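Local coordinates for RagA protein (PDB 6SLN) that probably imports peptides across the outer membrane of Porphyromonas gingivalis as a TonB-dependent receptor, a beta-barrel with an inner plug domain, at residues 227-232 / 987-992. Sequence-based numbering, arbitrary orientation.
Sequences ISQILN and KQYVAG
The carboxamide of Gln229 stands at the edge of the Tyr989 ring, its CD close to the ring plane, with amide and ring planes 63° apart. Gln229 OE1 lies 3.8 Å from Tyr989 CE1. Ile227 CD1 approaches the same ring obliquely, 4.1 Å from Tyr989 CD1. This cluster sits on the antiparallel seam that closes the TonB-dependent receptor barrel, where strand 218-230, the first of the barrel, pairs with the C-terminal strand 986-996. Ile227-Tyr989 and Gln229-Lys987 are hydrogen-bonded pairs, each with two backbone bonds, and flank the non-hydrogen-bonded pair Ser228-Gln988. The bonds of the Gln229-Lys987 pair are straighter than those of Ile227-Tyr989: Gln229 N to Lys987 O makes an angle of 168° at the hydrogen.

On the face with Ser228 and Gln988, Ser228 OG lies against Gln988 CG, while the carbonyl end of Gln988 is held by Arg959 of strand 951-964 and Pro114 packs against its side chain. At the end of the strand pairing, Leu231 CB meets Lys987 CB at 3.8 Å. Lys987 begins extended, CG anti to the backbone N (chi1 173°), then bends near its end, bringing NZ near both Tyr989 OH, at a modelled separation too short to be taken at face value, and Gln229 OE1. To the latter, Lys987 NZ donates a hydrogen bond of 3.2 Å from above the carbonyl plane.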
loop_
_atom_site.group_PDB
_atom_site.type_symbol
_atom_site.label_atom_id
_atom_site.label_comp_id
_atom_site.label_asym_id
_atom_site.label_seq_id
_atom_site.Cartn_x
_atom_site.Cartn_y
_atom_site.Cartn_z
ATOM N N ILE A 227 4.701 8.391 -36.649
ATOM C CA ILE A 227 5.832 7.682 -36.067
ATOM C C ILE A 227 6.822 8.684 -35.490
ATOM O O ILE A 227 6.861 9.850 -35.884
ATOM C CB ILE A 227 6.540 6.779 -37.092
ATOM C CG1 ILE A 227 6.830 7.563 -38.360
ATOM C CG2 ILE A 227 5.684 5.597 -37.422
ATOM C CD1 ILE A 227 8.055 7.107 -39.048
ATOM N N SER A 228 7.638 8.198 -34.557
ATOM C CA SER A 228 8.687 8.976 -33.913
ATOM C C SER A 228 10.046 8.333 -34.176
ATOM O O SER A 228 10.218 7.130 -33.953
ATOM C CB SER A 228 8.437 9.078 -32.405
ATOM O OG SER A 228 7.316 9.900 -32.122
ATOM N N GLN A 229 11.009 9.133 -34.638
ATOM C CA GLN A 229 12.376 8.677 -34.833
ATOM C C GLN A 229 13.362 9.570 -34.088
ATOM O O GLN A 229 13.065 10.723 -33.768
ATOM C CB GLN A 229 12.736 8.664 -36.308
ATOM C CG GLN A 229 11.644 8.162 -37.187
ATOM C CD GLN A 229 12.012 8.299 -38.637
ATOM O OE1 GLN A 229 12.964 9.001 -38.980
ATOM N NE2 GLN A 229 11.268 7.626 -39.505
ATOM N N ILE A 230 14.549 9.019 -33.814
ATOM C CA ILE A 230 15.635 9.793 -33.208
ATOM C C ILE A 230 16.124 10.825 -34.226
ATOM O O ILE A 230 16.342 10.505 -35.400
ATOM C CB ILE A 230 16.749 8.845 -32.723
ATOM C CG1 ILE A 230 17.777 9.551 -31.851
ATOM C CG2 ILE A 230 17.477 8.223 -33.861
ATOM C CD1 ILE A 230 18.941 8.630 -31.484
ATOM N N LEU A 231 16.226 12.092 -33.805
ATOM C CA LEU A 231 16.235 13.159 -34.807
ATOM C C LEU A 231 17.611 13.469 -35.376
ATOM O O LEU A 231 17.695 14.218 -36.353
ATOM C CB LEU A 231 15.622 14.462 -34.259
ATOM C CG LEU A 231 15.920 15.196 -32.938
ATOM C CD1 LEU A 231 17.386 15.581 -32.686
ATOM C CD2 LEU A 231 15.061 16.445 -32.933
ATOM N N ASN A 232 18.683 12.928 -34.814
ATOM C CA ASN A 232 19.998 13.230 -35.353
ATOM C C ASN A 232 20.893 12.017 -35.156
ATOM O O ASN A 232 20.902 11.433 -34.067
ATOM C CB ASN A 232 20.579 14.478 -34.675
ATOM C CG ASN A 232 22.038 14.685 -34.981
ATOM O OD1 ASN A 232 22.427 14.837 -36.132
ATOM N ND2 ASN A 232 22.855 14.718 -33.941
ATOM N N LYS A 987 11.672 13.227 -33.761
ATOM C CA LYS A 987 11.216 13.774 -35.031
ATOM C C LYS A 987 9.987 12.972 -35.423
ATOM O O LYS A 987 10.047 11.738 -35.482
ATOM C CB LYS A 987 12.327 13.661 -36.080
ATOM C CG LYS A 987 11.964 14.029 -37.504
ATOM C CD LYS A 987 13.204 13.984 -38.394
ATOM C CE LYS A 987 13.818 12.586 -38.447
ATOM N NZ LYS A 987 13.747 11.984 -39.811
ATOM N N GLN A 988 8.871 13.653 -35.654
ATOM C CA GLN A 988 7.619 12.976 -35.961
ATOM C C GLN A 988 7.144 13.271 -37.376
ATOM O O GLN A 988 7.221 14.408 -37.852
ATOM C CB GLN A 988 6.518 13.364 -34.979
ATOM C CG GLN A 988 6.605 12.661 -33.647
ATOM C CD GLN A 988 7.040 13.603 -32.570
ATOM O OE1 GLN A 988 6.415 14.637 -32.350
ATOM N NE2 GLN A 988 8.139 13.277 -31.908
ATOM N N TYR A 989 6.649 12.231 -38.033
ATOM C CA TYR A 989 5.830 12.352 -39.230
ATOM C C TYR A 989 4.439 11.855 -38.883
ATOM O O TYR A 989 4.280 10.722 -38.411
ATOM C CB TYR A 989 6.388 11.534 -40.392
ATOM C CG TYR A 989 7.835 11.776 -40.684
ATOM C CD1 TYR A 989 8.817 11.026 -40.051
ATOM C CD2 TYR A 989 8.222 12.737 -41.598
ATOM C CE1 TYR A 989 10.150 11.231 -40.314
ATOM C CE2 TYR A 989 9.558 12.951 -41.868
ATOM C CZ TYR A 989 10.518 12.191 -41.219
ATOM O OH TYR A 989 11.855 12.393 -41.467
ATOM N N VAL A 990 3.440 12.687 -39.117
ATOM C CA VAL A 990 2.060 12.315 -38.863
ATOM C C VAL A 990 1.235 12.645 -40.094
ATOM O O VAL A 990 1.445 13.673 -40.751
ATOM C CB VAL A 990 1.504 13.025 -37.608
ATOM C CG1 VAL A 990 0.125 12.478 -37.234
ATOM C CG2 VAL A 990 2.464 12.832 -36.432
ATOM N N ALA A 991 0.332 11.744 -40.434
ATOM C CA ALA A 991 -0.751 12.055 -41.342
ATOM C C ALA A 991 -2.024 12.121 -40.508
ATOM O O ALA A 991 -2.149 11.428 -39.492
ATOM C CB ALA A 991 -0.851 11.007 -42.458
ATOM N N GLY A 992 -2.954 12.984 -40.909
ATOM C CA GLY A 992 -4.152 13.176 -40.116
ATOM C C GLY A 992 -5.335 13.627 -40.941
ATOM O O GLY A 992 -5.193 14.151 -42.052
#